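Local coordinates for protein haloacid dehalogenase-like hydrolase (Klebsiella pneumoniae subsp. pneumoniae, PDB 3PGV) that probably acts as a magnesium-dependent phosphatase of the Cof family in the haloacid dehalogenase-like hydrolase superfamily, and holds a calcium ion in this crystal, at residues 21-27 against 227-233; 29-33 against 59-63; 49-55 against 279-284; 209-215 against 237-243. All blocks are in the same frame, centred on the assembly; numbering follows the deposited sequence.

Contact 1: residues 21-27 against 227-233. With CA (calcium ion), chain E.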
loop_
_atom_site.group_PDB
_atom_site.type_symbol
_atom_site.label_atom_id
_atom_site.label_comp_id
_atom_site.label_asym_id
_atom_site.label_seq_id
_atom_site.Cartn_x
_atom_site.Cartn_y
_atom_site.Cartn_z
ATOM N N TYR A 21 22.021 -4.523 -2.092
ATOM C CA TYR A 21 20.728 -4.266 -2.736
ATOM C C TYR A 21 20.668 -2.849 -3.277
ATOM O O TYR A 21 20.816 -1.893 -2.520
ATOM C CB TYR A 21 19.558 -4.536 -1.762
ATOM C CG TYR A 21 19.505 -5.965 -1.263
ATOM C CD1 TYR A 21 18.960 -6.979 -2.047
ATOM C CD2 TYR A 21 19.973 -6.301 0.003
ATOM C CE1 TYR A 21 18.926 -8.303 -1.601
ATOM C CE2 TYR A 21 19.936 -7.618 0.466
ATOM C CZ TYR A 21 19.420 -8.619 -0.344
ATOM O OH TYR A 21 19.368 -9.920 0.111
ATOM N N GLN A 22 20.529 -2.712 -4.592
ATOM C CA GLN A 22 20.503 -1.405 -5.252
ATOM C C GLN A 22 19.161 -0.719 -5.112
ATOM O O GLN A 22 19.067 0.494 -5.323
ATOM C CB GLN A 22 20.896 -1.526 -6.737
ATOM C CG GLN A 22 22.393 -1.668 -6.959
ATOM C CD GLN A 22 23.154 -0.480 -6.424
ATOM O OE1 GLN A 22 22.892 0.678 -6.780
ATOM N NE2 GLN A 22 24.107 -0.742 -5.544
ATOM N N VAL A 23 18.103 -1.492 -4.809
ATOM C CA VAL A 23 16.757 -0.942 -4.647
ATOM C C VAL A 23 16.241 -1.205 -3.235
ATOM O O VAL A 23 16.210 -2.359 -2.793
ATOM C CB VAL A 23 15.773 -1.499 -5.725
ATOM C CG1 VAL A 23 14.371 -0.904 -5.552
ATOM C CG2 VAL A 23 16.300 -1.246 -7.140
ATOM N N VAL A 24 15.840 -0.138 -2.525
ATOM C CA VAL A 24 15.216 -0.259 -1.221
ATOM C C VAL A 24 13.730 0.060 -1.369
ATOM O O VAL A 24 13.379 1.154 -1.823
ATOM C CB VAL A 24 15.892 0.649 -0.146
ATOM C CG1 VAL A 24 15.093 0.645 1.160
ATOM C CG2 VAL A 24 17.329 0.226 0.106
ATOM N N ALA A 25 12.856 -0.913 -1.039
ATOM C CA ALA A 25 11.409 -0.709 -1.098
ATOM C C ALA A 25 10.844 -0.664 0.297
ATOM O O ALA A 25 11.202 -1.494 1.135
ATOM C CB ALA A 25 10.748 -1.818 -1.891
ATOM N N SER A 26 10.006 0.318 0.584
ATOM C CA SER A 26 9.449 0.403 1.909
ATOM C C SER A 26 8.019 0.838 1.910
ATOM O O SER A 26 7.665 1.829 1.261
ATOM C CB SER A 26 10.285 1.333 2.790
ATOM O OG SER A 26 9.855 1.288 4.145
ATOM N N ASP A 27 7.196 0.145 2.704
ATOM C CA ASP A 27 5.860 0.590 3.038
ATOM C C ASP A 27 6.006 1.893 3.882
ATOM O O ASP A 27 7.099 2.176 4.393
ATOM C CB ASP A 27 5.125 -0.510 3.844
ATOM C CG ASP A 27 3.782 -0.091 4.427
ATOM O OD1 ASP A 27 3.044 0.663 3.747
ATOM O OD2 ASP A 27 3.459 -0.537 5.554
ATOM N N ASP A 227 17.432 -7.585 -6.591
ATOM C CA ASP A 227 18.162 -6.364 -6.240
ATOM C C ASP A 227 17.413 -5.559 -5.202
ATOM O O ASP A 227 17.856 -4.463 -4.825
ATOM C CB ASP A 227 18.402 -5.514 -7.497
ATOM C CG ASP A 227 19.238 -6.214 -8.542
ATOM O OD1 ASP A 227 20.343 -6.689 -8.198
ATOM O OD2 ASP A 227 18.801 -6.270 -9.708
ATOM N N CYS A 228 16.277 -6.098 -4.722
ATOM C CA CYS A 228 15.417 -5.379 -3.794
ATOM C C CYS A 228 15.471 -5.883 -2.391
ATOM O O CYS A 228 15.394 -7.089 -2.154
ATOM C CB CYS A 228 13.982 -5.336 -4.309
ATOM S SG CYS A 228 13.808 -4.602 -5.950
ATOM N N ILE A 229 15.489 -4.950 -1.442
ATOM C CA ILE A 229 15.221 -5.213 -0.035
ATOM C C ILE A 229 13.930 -4.471 0.320
ATOM O O ILE A 229 13.782 -3.298 -0.045
ATOM C CB ILE A 229 16.416 -4.829 0.895
ATOM C CG1 ILE A 229 16.073 -5.133 2.388
ATOM C CG2 ILE A 229 16.845 -3.352 0.691
ATOM C CD1 ILE A 229 17.238 -5.006 3.376
ATOM N N ALA A 230 12.948 -5.178 0.920
ATOM C CA ALA A 230 11.653 -4.572 1.221
ATOM C C ALA A 230 11.299 -4.588 2.707
ATOM O O ALA A 230 11.703 -5.498 3.439
ATOM C CB ALA A 230 10.563 -5.242 0.419
ATOM N N PHE A 231 10.492 -3.597 3.142
ATOM C CA PHE A 231 10.043 -3.463 4.533
ATOM C C PHE A 231 8.525 -3.237 4.557
ATOM O O PHE A 231 8.008 -2.450 3.756
ATOM C CB PHE A 231 10.772 -2.290 5.217
ATOM C CG PHE A 231 12.280 -2.410 5.235
ATOM C CD1 PHE A 231 13.045 -1.975 4.152
ATOM C CD2 PHE A 231 12.942 -2.884 6.362
ATOM C CE1 PHE A 231 14.446 -2.082 4.171
ATOM C CE2 PHE A 231 14.345 -2.990 6.380
ATOM C CZ PHE A 231 15.085 -2.582 5.285
ATOM N N GLY A 232 7.826 -3.939 5.460
ATOM C CA GLY A 232 6.367 -3.836 5.593
ATOM C C GLY A 232 5.823 -4.359 6.913
ATOM O O GLY A 232 6.536 -5.042 7.666
ATOM N N ASP A 233 4.538 -4.081 7.195
ATOM C CA ASP A 233 3.915 -4.493 8.467
ATOM C C ASP A 233 2.479 -5.056 8.299
ATOM O O ASP A 233 1.851 -5.441 9.292
ATOM C CB ASP A 233 3.896 -3.310 9.463
ATOM C CG ASP A 233 2.895 -2.232 9.111
ATOM O OD1 ASP A 233 2.710 -1.963 7.901
ATOM O OD2 ASP A 233 2.343 -1.616 10.038
HETATM CA CA CA E . 1.562 -0.514 6.648
HETATM O O HOH W 1 0.872 -2.108 4.691
#
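The Tyr21 ring lies with one face over Ile229, whose CB sits 4.3 Å from the ring centroid in a CH-pi contact, and with its edge, in plane, at the carbonyl carbon of Asp227. Phe231 turns an edge to the neighbouring strand: its CD1 meets Ala25 O, and CE1 reaches CG1 of Val24 at 4.1 Å. It shares the sheet face of Val24, Ser26 and Ile229. The beta-branched Val24 and Ile229 lie alongside each other there, CG2 to CG2 at 3.7 Å. On the other side Ala25 pairs with Ala230, small residues that probably let the covering helices approach; Leu214 touches Ala25 and Met240 touches Ala230. Strands 23-27 and 228-232 run parallel, laced by five backbone bonds from Val23 N to Asp227 O at one end to Asp27 N and Phe231 O at the other; the shortest is Ala25 N to Ile229 O, 2.7 Å. Both strands deliver an aspartate at or just past their C-terminal ends. Asp27 OD2 and Asp233 OD1 each bind calcium at 2.2 Å. The metal lets Asp27 OD2 stand 2.8 Å from Asp233 OD1, the two carboxylate planes 31° from each other. Asp27 OD2 also accepts a bond from Thr31 OG1, while its OD1 pairs with Lys210. Metal-binding aspartates at or just past the C-terminal ends of adjacent parallel strands are characteristic of the Rossmann-like haloacid dehalogenase fold, whose DxD and GDxxND signatures begin here.

Contact 2: residues 29-33 against 59-63. With CA (calcium ion), chain E.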
loop_
_atom_site.group_PDB
_atom_site.type_symbol
_atom_site.label_atom_id
_atom_site.label_comp_id
_atom_site.label_asym_id
_atom_site.label_seq_id
_atom_site.Cartn_x
_atom_site.Cartn_y
_atom_site.Cartn_z
ATOM N N ASP A 29 3.093 3.773 6.220
ATOM C CA ASP A 29 2.415 3.700 7.507
ATOM C C ASP A 29 2.775 2.432 8.249
ATOM O O ASP A 29 2.637 1.340 7.705
ATOM C CB ASP A 29 0.895 3.811 7.331
ATOM C CG ASP A 29 0.477 5.085 6.644
ATOM O OD1 ASP A 29 0.524 6.147 7.292
ATOM O OD2 ASP A 29 0.173 5.031 5.437
ATOM N N GLY A 30 3.261 2.592 9.489
ATOM C CA GLY A 30 3.642 1.469 10.344
ATOM C C GLY A 30 4.995 0.873 10.002
ATOM O O GLY A 30 5.433 -0.069 10.659
ATOM N N THR A 31 5.671 1.417 8.961
ATOM C CA THR A 31 6.958 0.904 8.504
ATOM C C THR A 31 8.050 2.003 8.547
ATOM O O THR A 31 8.772 2.106 9.534
ATOM C CB THR A 31 6.795 0.248 7.128
ATOM O OG1 THR A 31 5.770 -0.751 7.206
ATOM C CG2 THR A 31 8.076 -0.362 6.624
ATOM N N LEU A 32 8.150 2.826 7.494
ATOM C CA LEU A 32 9.122 3.919 7.458
ATOM C C LEU A 32 8.632 5.105 8.322
ATOM O O LEU A 32 9.446 5.770 8.978
ATOM C CB LEU A 32 9.375 4.378 6.001
ATOM C CG LEU A 32 10.413 5.507 5.810
ATOM C CD1 LEU A 32 11.802 5.082 6.305
ATOM C CD2 LEU A 32 10.474 5.941 4.380
ATOM N N LEU A 33 7.304 5.367 8.318
ATOM C CA LEU A 33 6.744 6.464 9.103
ATOM C C LEU A 33 6.712 6.117 10.590
ATOM O O LEU A 33 6.508 4.942 10.963
ATOM C CB LEU A 33 5.324 6.841 8.615
ATOM C CG LEU A 33 5.192 7.323 7.163
ATOM C CD1 LEU A 33 3.756 7.633 6.842
ATOM C CD2 LEU A 33 6.066 8.551 6.902
ATOM N N PHE A 59 8.779 3.708 -2.683
ATOM C CA PHE A 59 7.835 3.738 -1.570
ATOM C C PHE A 59 6.486 3.182 -1.991
ATOM O O PHE A 59 6.009 3.482 -3.092
ATOM C CB PHE A 59 7.735 5.146 -0.973
ATOM C CG PHE A 59 9.083 5.663 -0.521
ATOM C CD1 PHE A 59 9.719 5.116 0.592
ATOM C CD2 PHE A 59 9.772 6.607 -1.274
ATOM C CE1 PHE A 59 11.012 5.514 0.945
ATOM C CE2 PHE A 59 11.054 7.031 -0.898
ATOM C CZ PHE A 59 11.662 6.489 0.207
ATOM N N ALA A 60 5.958 2.227 -1.203
ATOM C CA ALA A 60 4.746 1.491 -1.568
ATOM C C ALA A 60 3.685 1.610 -0.505
ATOM O O ALA A 60 3.886 1.175 0.626
ATOM C CB ALA A 60 5.080 0.030 -1.820
ATOM N N THR A 61 2.540 2.165 -0.863
ATOM C CA THR A 61 1.477 2.381 0.105
ATOM C C THR A 61 0.116 1.977 -0.436
ATOM O O THR A 61 -0.076 1.891 -1.659
ATOM C CB THR A 61 1.493 3.847 0.583
ATOM O OG1 THR A 61 0.442 4.047 1.545
ATOM C CG2 THR A 61 1.357 4.842 -0.573
ATOM N N GLY A 62 -0.829 1.771 0.478
ATOM C CA GLY A 62 -2.223 1.568 0.145
ATOM C C GLY A 62 -2.934 2.890 -0.071
ATOM O O GLY A 62 -3.987 2.941 -0.714
ATOM N N ARG A 63 -2.316 3.991 0.396
ATOM C CA ARG A 63 -2.874 5.332 0.246
ATOM C C ARG A 63 -3.064 5.717 -1.206
ATOM O O ARG A 63 -2.348 5.224 -2.075
ATOM C CB ARG A 63 -1.974 6.368 0.914
ATOM C CG ARG A 63 -1.913 6.306 2.435
ATOM C CD ARG A 63 -1.242 7.560 2.923
ATOM N NE ARG A 63 -0.878 7.513 4.331
ATOM C CZ ARG A 63 -0.419 8.567 5.002
ATOM N NH1 ARG A 63 -0.303 9.746 4.400
ATOM N NH2 ARG A 63 -0.092 8.455 6.286
HETATM CA CA CA E . 1.562 -0.514 6.648
HETATM O O HOH W 2 1.531 3.464 3.862
HETATM O O HOH W 1 0.872 -2.108 4.691
#
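Asp29, in the wide pi-type turn of helix 28-32, faces Thr61 just past strand 56-60, their CA atoms 7.6 Å apart, and the gap is crossed by side chains and a water. Arg63 comes across to the carboxylate. Its chain, extended from CG to NE, meets it side-on: NH2 binds Asp29 OD1 at 2.6 Å and NE binds OD2 at 2.9 Å. Each oxygen uses its syn lone pair, and since two nitrogens meet two oxygens this is a bidentate salt bridge; the planes are 22° apart, so the fit is slightly tilted. A further nitrogen, NH1, is held by Asp67 O. Water 2 closes the gap to Thr61, accepting from Asp29 N, donating to OD2 and lying 2.6 Å from Thr61 OG1. That hydroxyl also accepts from Arg63 N, an ST turn that fixes the backbone from which the arginine springs. Deeper in, Leu32 CD2 packs obliquely on the Phe59 ring, 3.5 Å from CE1; both side chains are apolar, as suits their buried place. In Asp29, CG anti to the carbonyl carbon (chi1 -58°) carries the carboxylate away from the C=O, to Arg63, while the carbonyl oxygen binds calcium at 2.4 Å. The chemistry thus splits Asp29 in two: its backbone is a metal ligand, whereas its carboxylate, gripped by two nitrogens and a water, is probably restrained in its rotation beside the metal site.

Contact 3: residues 49-55 against 279-284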
loop_
_atom_site.group_PDB
_atom_site.type_symbol
_atom_site.label_atom_id
_atom_site.label_comp_id
_atom_site.label_asym_id
_atom_site.label_seq_id
_atom_site.Cartn_x
_atom_site.Cartn_y
_atom_site.Cartn_z
ATOM N N LEU A 49 21.714 9.913 2.639
ATOM C CA LEU A 49 23.006 9.217 2.717
ATOM C C LEU A 49 23.093 8.046 1.749
ATOM O O LEU A 49 24.128 7.861 1.108
ATOM C CB LEU A 49 23.300 8.757 4.155
ATOM C CG LEU A 49 23.622 9.878 5.151
ATOM C CD1 LEU A 49 23.414 9.416 6.585
ATOM C CD2 LEU A 49 25.049 10.428 4.937
ATOM N N LEU A 50 21.998 7.282 1.604
ATOM C CA LEU A 50 21.973 6.132 0.703
ATOM C C LEU A 50 21.805 6.561 -0.752
ATOM O O LEU A 50 22.403 5.952 -1.640
ATOM C CB LEU A 50 20.883 5.140 1.119
ATOM C CG LEU A 50 21.293 4.066 2.169
ATOM C CD1 LEU A 50 21.839 4.697 3.437
ATOM C CD2 LEU A 50 20.123 3.173 2.508
ATOM N N THR A 51 21.050 7.660 -0.995
ATOM C CA THR A 51 20.896 8.240 -2.338
ATOM C C THR A 51 22.254 8.736 -2.859
ATOM O O THR A 51 22.593 8.497 -4.013
ATOM C CB THR A 51 19.828 9.356 -2.317
ATOM O OG1 THR A 51 18.551 8.753 -2.179
ATOM C CG2 THR A 51 19.845 10.216 -3.573
ATOM N N ALA A 52 23.058 9.366 -1.973
ATOM C CA ALA A 52 24.403 9.847 -2.318
ATOM C C ALA A 52 25.333 8.681 -2.702
ATOM O O ALA A 52 26.319 8.891 -3.408
ATOM C CB ALA A 52 24.993 10.622 -1.151
ATOM N N ARG A 53 24.994 7.449 -2.262
ATOM C CA ARG A 53 25.786 6.257 -2.551
ATOM C C ARG A 53 25.195 5.404 -3.697
ATOM O O ARG A 53 25.627 4.265 -3.908
ATOM C CB ARG A 53 26.008 5.436 -1.276
ATOM C CG ARG A 53 27.112 6.022 -0.397
ATOM C CD ARG A 53 26.944 5.657 1.051
ATOM N NE ARG A 53 27.975 6.272 1.895
ATOM C CZ ARG A 53 27.902 7.513 2.381
ATOM N NH1 ARG A 53 26.871 8.295 2.073
ATOM N NH2 ARG A 53 28.871 7.988 3.153
ATOM N N GLY A 54 24.270 5.993 -4.461
ATOM C CA GLY A 54 23.684 5.360 -5.641
ATOM C C GLY A 54 22.499 4.439 -5.391
ATOM O O GLY A 54 22.023 3.789 -6.324
ATOM N N ILE A 55 21.995 4.381 -4.143
ATOM C CA ILE A 55 20.848 3.510 -3.827
ATOM C C ILE A 55 19.516 4.124 -4.285
ATOM O O ILE A 55 19.307 5.324 -4.142
ATOM C CB ILE A 55 20.834 3.100 -2.318
ATOM C CG1 ILE A 55 22.207 2.484 -1.881
ATOM C CG2 ILE A 55 19.660 2.157 -1.994
ATOM C CD1 ILE A 55 22.705 1.239 -2.750
ATOM N N LEU A 279 18.977 0.151 7.699
ATOM C CA LEU A 279 19.609 0.563 6.454
ATOM C C LEU A 279 21.007 1.140 6.681
ATOM O O LEU A 279 21.934 0.790 5.947
ATOM C CB LEU A 279 18.720 1.574 5.702
ATOM C CG LEU A 279 17.401 1.009 5.125
ATOM C CD1 LEU A 279 16.518 2.115 4.598
ATOM C CD2 LEU A 279 17.670 -0.018 4.029
ATOM N N ARG A 280 21.174 2.000 7.723
ATOM C CA ARG A 280 22.491 2.573 8.058
ATOM C C ARG A 280 23.463 1.484 8.482
ATOM O O ARG A 280 24.631 1.531 8.111
ATOM C CB ARG A 280 22.378 3.638 9.164
ATOM C CG ARG A 280 21.663 4.892 8.726
ATOM C CD ARG A 280 22.099 6.087 9.525
ATOM N NE ARG A 280 21.223 7.233 9.292
ATOM C CZ ARG A 280 21.462 8.452 9.757
ATOM N NH1 ARG A 280 22.577 8.705 10.434
ATOM N NH2 ARG A 280 20.608 9.436 9.520
ATOM N N LYS A 281 22.974 0.481 9.240
ATOM C CA LYS A 281 23.792 -0.643 9.692
ATOM C C LYS A 281 24.215 -1.510 8.497
ATOM O O LYS A 281 25.361 -1.964 8.433
ATOM C CB LYS A 281 23.014 -1.484 10.730
ATOM C CG LYS A 281 23.860 -2.540 11.425
ATOM C CD LYS A 281 23.053 -3.330 12.432
ATOM N N LEU A 282 23.321 -1.652 7.514
ATOM C CA LEU A 282 23.551 -2.486 6.336
ATOM C C LEU A 282 24.438 -1.797 5.273
ATOM O O LEU A 282 25.279 -2.456 4.651
ATOM C CB LEU A 282 22.195 -2.889 5.728
ATOM C CG LEU A 282 22.229 -3.801 4.499
ATOM C CD1 LEU A 282 22.846 -5.154 4.831
ATOM C CD2 LEU A 282 20.841 -3.992 3.935
ATOM N N TYR A 283 24.226 -0.486 5.046
ATOM C CA TYR A 283 24.908 0.253 3.974
ATOM C C TYR A 283 26.089 1.111 4.443
ATOM O O TYR A 283 27.062 1.253 3.705
ATOM C CB TYR A 283 23.903 1.129 3.205
ATOM C CG TYR A 283 22.922 0.343 2.366
ATOM C CD1 TYR A 283 23.206 0.030 1.039
ATOM C CD2 TYR A 283 21.693 -0.047 2.880
ATOM C CE1 TYR A 283 22.301 -0.684 0.256
ATOM C CE2 TYR A 283 20.777 -0.757 2.106
ATOM C CZ TYR A 283 21.078 -1.061 0.789
ATOM O OH TYR A 283 20.178 -1.754 0.021
ATOM N N LEU A 284 25.963 1.768 5.606
ATOM C CA LEU A 284 26.976 2.726 6.063
ATOM C C LEU A 284 27.945 2.116 7.093
ATOM O O LEU A 284 29.086 2.568 7.216
ATOM C CB LEU A 284 26.295 3.990 6.641
ATOM C CG LEU A 284 25.177 4.622 5.779
ATOM C CD1 LEU A 284 24.562 5.798 6.476
ATOM C CD2 LEU A 284 25.700 5.044 4.416
#
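Leu50, whose side chain meets Tyr283, has a carbonyl oxygen gripped twice: Ile55 N reaches Leu50 O at 3.0 Å and Arg53 N at 3.1 Å, from opposite faces of the carbonyl plane. The first bond, with Gly54 N to Thr51 O, makes a Schellman motif that ends helix 41-51; Gly54 takes the positive phi this demands. The turn brings Ile55 round beside Leu50, and both touch the Tyr283 ring obliquely. CD2 of Leu50 is 3.6 Å from Tyr283 CD2, and Ile55 CD1 is as close to Tyr283 CE1. The tyrosine suits a partly exposed place, its ring apolar among aliphatic branches and its OH bonded to Tyr21 O. These two chain segments lie on one side of the Rossmann-like sheet: helix 41-51 belongs to the crossover from strand 23-27 to strand 56-60, and helix 274-283, the last of the chain, packs beside it over Val24 and Ile229. Towards the surface, leucines cover guanidinium faces. Leu49 CD1 sits 3.8 Å above the centre of the Arg280 guanidinium, whose NE and NH2 are bonded to Thr46 OG1 and Tyr42 O. Leu284 CD2 lies over a face of the Arg53 guanidinium, offset toward its rim and 3.6 Å from NE. Arg53 in turn gives NH1 to Leu49 O (2.9 Å), and Leu284 sends its other branch, CD1, to within 3.8 Å of Leu49 CD1.

Contact 4: residues 209-215 against 237-243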
loop_
_atom_site.group_PDB
_atom_site.type_symbol
_atom_site.label_atom_id
_atom_site.label_comp_id
_atom_site.label_asym_id
_atom_site.label_seq_id
_atom_site.Cartn_x
_atom_site.Cartn_y
_atom_site.Cartn_z
ATOM N N SER A 209 -0.455 -5.827 -6.726
ATOM C CA SER A 209 -0.016 -5.792 -5.327
ATOM C C SER A 209 1.211 -4.915 -5.244
ATOM O O SER A 209 1.772 -4.557 -6.287
ATOM C CB SER A 209 0.312 -7.201 -4.813
ATOM O OG SER A 209 1.563 -7.658 -5.295
ATOM N N LYS A 210 1.663 -4.583 -4.016
ATOM C CA LYS A 210 2.886 -3.800 -3.855
ATOM C C LYS A 210 4.098 -4.549 -4.441
ATOM O O LYS A 210 4.988 -3.920 -5.027
ATOM C CB LYS A 210 3.136 -3.459 -2.386
ATOM C CG LYS A 210 2.077 -2.573 -1.762
ATOM C CD LYS A 210 2.482 -2.197 -0.361
ATOM C CE LYS A 210 1.422 -1.440 0.378
ATOM N NZ LYS A 210 1.896 -1.028 1.711
ATOM N N GLY A 211 4.077 -5.891 -4.329
ATOM C CA GLY A 211 5.127 -6.761 -4.841
ATOM C C GLY A 211 5.211 -6.790 -6.346
ATOM O O GLY A 211 6.306 -6.728 -6.904
ATOM N N HIS A 212 4.057 -6.905 -7.025
ATOM C CA HIS A 212 4.023 -6.916 -8.489
ATOM C C HIS A 212 4.388 -5.546 -9.037
ATOM O O HIS A 212 5.081 -5.461 -10.054
ATOM C CB HIS A 212 2.650 -7.357 -9.011
ATOM C CG HIS A 212 2.308 -8.773 -8.666
ATOM N ND1 HIS A 212 1.708 -9.101 -7.457
ATOM C CD2 HIS A 212 2.520 -9.912 -9.370
ATOM C CE1 HIS A 212 1.572 -10.416 -7.470
ATOM N NE2 HIS A 212 2.043 -10.948 -8.599
ATOM N N ALA A 213 3.979 -4.458 -8.326
ATOM C CA ALA A 213 4.346 -3.105 -8.726
ATOM C C ALA A 213 5.845 -2.854 -8.494
ATOM O O ALA A 213 6.503 -2.242 -9.347
ATOM C CB ALA A 213 3.521 -2.094 -7.970
ATOM N N LEU A 214 6.410 -3.416 -7.384
ATOM C CA LEU A 214 7.844 -3.320 -7.096
ATOM C C LEU A 214 8.654 -3.990 -8.185
ATOM O O LEU A 214 9.640 -3.416 -8.653
ATOM C CB LEU A 214 8.185 -3.932 -5.720
ATOM C CG LEU A 214 9.688 -3.988 -5.377
ATOM C CD1 LEU A 214 10.312 -2.592 -5.387
ATOM C CD2 LEU A 214 9.924 -4.693 -4.075
ATOM N N GLU A 215 8.219 -5.179 -8.633
ATOM C CA GLU A 215 8.881 -5.883 -9.734
ATOM C C GLU A 215 8.907 -5.005 -10.998
ATOM O O GLU A 215 9.949 -4.899 -11.648
ATOM C CB GLU A 215 8.188 -7.219 -10.019
ATOM C CG GLU A 215 8.848 -8.003 -11.147
ATOM C CD GLU A 215 8.382 -9.435 -11.309
ATOM O OE1 GLU A 215 7.174 -9.702 -11.099
ATOM O OE2 GLU A 215 9.211 -10.278 -11.717
ATOM N N ASP A 237 1.505 -6.038 2.283
ATOM C CA ASP A 237 2.966 -6.055 2.045
ATOM C C ASP A 237 3.487 -7.491 1.821
ATOM O O ASP A 237 4.654 -7.667 1.488
ATOM C CB ASP A 237 3.714 -5.411 3.231
ATOM C CG ASP A 237 3.325 -3.975 3.488
ATOM O OD1 ASP A 237 3.320 -3.187 2.531
ATOM O OD2 ASP A 237 3.080 -3.626 4.668
ATOM N N ALA A 238 2.631 -8.511 2.068
ATOM C CA ALA A 238 3.018 -9.926 2.022
ATOM C C ALA A 238 3.703 -10.326 0.698
ATOM O O ALA A 238 4.804 -10.892 0.733
ATOM C CB ALA A 238 1.809 -10.811 2.295
ATOM N N GLU A 239 3.094 -9.974 -0.467
ATOM C CA GLU A 239 3.694 -10.292 -1.780
ATOM C C GLU A 239 5.031 -9.561 -1.960
ATOM O O GLU A 239 6.018 -10.176 -2.350
ATOM C CB GLU A 239 2.732 -9.959 -2.955
ATOM C CG GLU A 239 1.378 -10.660 -2.889
ATOM C CD GLU A 239 0.329 -9.983 -2.014
ATOM O OE1 GLU A 239 0.623 -8.906 -1.444
ATOM O OE2 GLU A 239 -0.799 -10.518 -1.923
HETATM N N MSE A 240 5.074 -8.272 -1.600
HETATM C CA MSE A 240 6.295 -7.461 -1.703
HETATM C C MSE A 240 7.434 -8.047 -0.887
HETATM O O MSE A 240 8.557 -8.145 -1.385
HETATM C CB MSE A 240 6.027 -5.998 -1.280
HETATM C CG MSE A 240 7.236 -5.092 -1.460
HETATM SE SE MSE A 240 6.893 -3.253 -1.029
HETATM C CE MSE A 240 6.517 -3.416 0.839
ATOM N N LEU A 241 7.148 -8.444 0.364
ATOM C CA LEU A 241 8.170 -8.962 1.269
ATOM C C LEU A 241 8.688 -10.326 0.859
ATOM O O LEU A 241 9.864 -10.611 1.067
ATOM C CB LEU A 241 7.663 -8.983 2.728
ATOM C CG LEU A 241 7.269 -7.627 3.332
ATOM C CD1 LEU A 241 6.833 -7.788 4.781
ATOM C CD2 LEU A 241 8.405 -6.636 3.239
ATOM N N SER A 242 7.825 -11.176 0.279
ATOM C CA SER A 242 8.245 -12.517 -0.147
ATOM C C SER A 242 8.847 -12.533 -1.559
ATOM O O SER A 242 9.709 -13.362 -1.835
ATOM C CB SER A 242 7.094 -13.513 -0.033
ATOM O OG SER A 242 5.933 -13.047 -0.703
HETATM N N MSE A 243 8.418 -11.602 -2.442
HETATM C CA MSE A 243 8.967 -11.518 -3.825
HETATM C C MSE A 243 10.333 -10.817 -3.866
HETATM O O MSE A 243 11.115 -11.078 -4.753
HETATM C CB MSE A 243 7.991 -10.807 -4.766
HETATM C CG MSE A 243 6.728 -11.596 -5.033
HETATM SE SE MSE A 243 5.363 -10.513 -5.890
HETATM C CE MSE A 243 6.177 -10.295 -7.654
HETATM O O HOH W 1 0.872 -2.108 4.691
#
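The ion pair of Lys210 with Asp237 lies next to the metal site, consistent with the conserved lysine of motif III and the last acid of the GDxxND motif in the haloacid dehalogenase superfamily. Lys210 NZ binds Asp237 OD1 at 2.7 Å, approaching on the syn side and 24° out of the carboxylate plane. A long chain, extended beyond CG, suits the task, because NZ must also reach Asp27 OD1 and Ala60 O. The other oxygen, Asp237 OD2, accepts from the backbone N of Asp233 and Gly234, and water 1, a calcium ligand, lies 2.7 Å from it; Asp237 is thus a second-shell residue that probably helps to position the loop bearing Asp233. Behind this polar corner helices 210-220 and 238-243, which precede and follow strand 228-232 in the Rossmann-like domain, cover the side of the sheet that carries Ala25 and Ala230. The axes of the short segments 210-215 and 238-243 approach to 7.3 Å at 49°. Such closeness rests on Gly211, which has no side chain to intervene: its CA comes within 3.4 Å of Met240 CA. Two selenomethionines fill the angle between the helices. Met240 lays CG against Leu214 CD2 at 3.8 Å, while Met243, bent at chi3, sets SE over the centre of the His212 ring, 4.2 Å from the centroid, and brings its methyl CE over the same face and to 3.6 Å from Gly211 O. The histidine is steadied by a 2.6 Å hydrogen bond between its ND1 and Ser209 OG, an N-cap hydroxyl that also touches Glu239 CB.

In the fold
Contacts 1, 2 and 4 converge on the calcium site. Contact 1 supplies two metal-binding carboxylates, contact 2 a carbonyl oxygen, and water 1 belongs to all three. The centres of contacts 1 and 4 lie about 9 Å apart, joined by the salt bridge of Lys210 NZ with Asp27 OD1 at 2.9 Å; those of contacts 1 and 2 are about 12 Å apart, with Ser26 O and Ala60 N, 3.0 Å apart, linking neighbouring strands. Contact 3 lies away from the metal, near the N-terminal ends of strands 23-27 and 228-232, its centre about 20 Å from that of contact 2, yet meets contact 1 where Tyr283 OH reaches Tyr21 O at 2.6 Å.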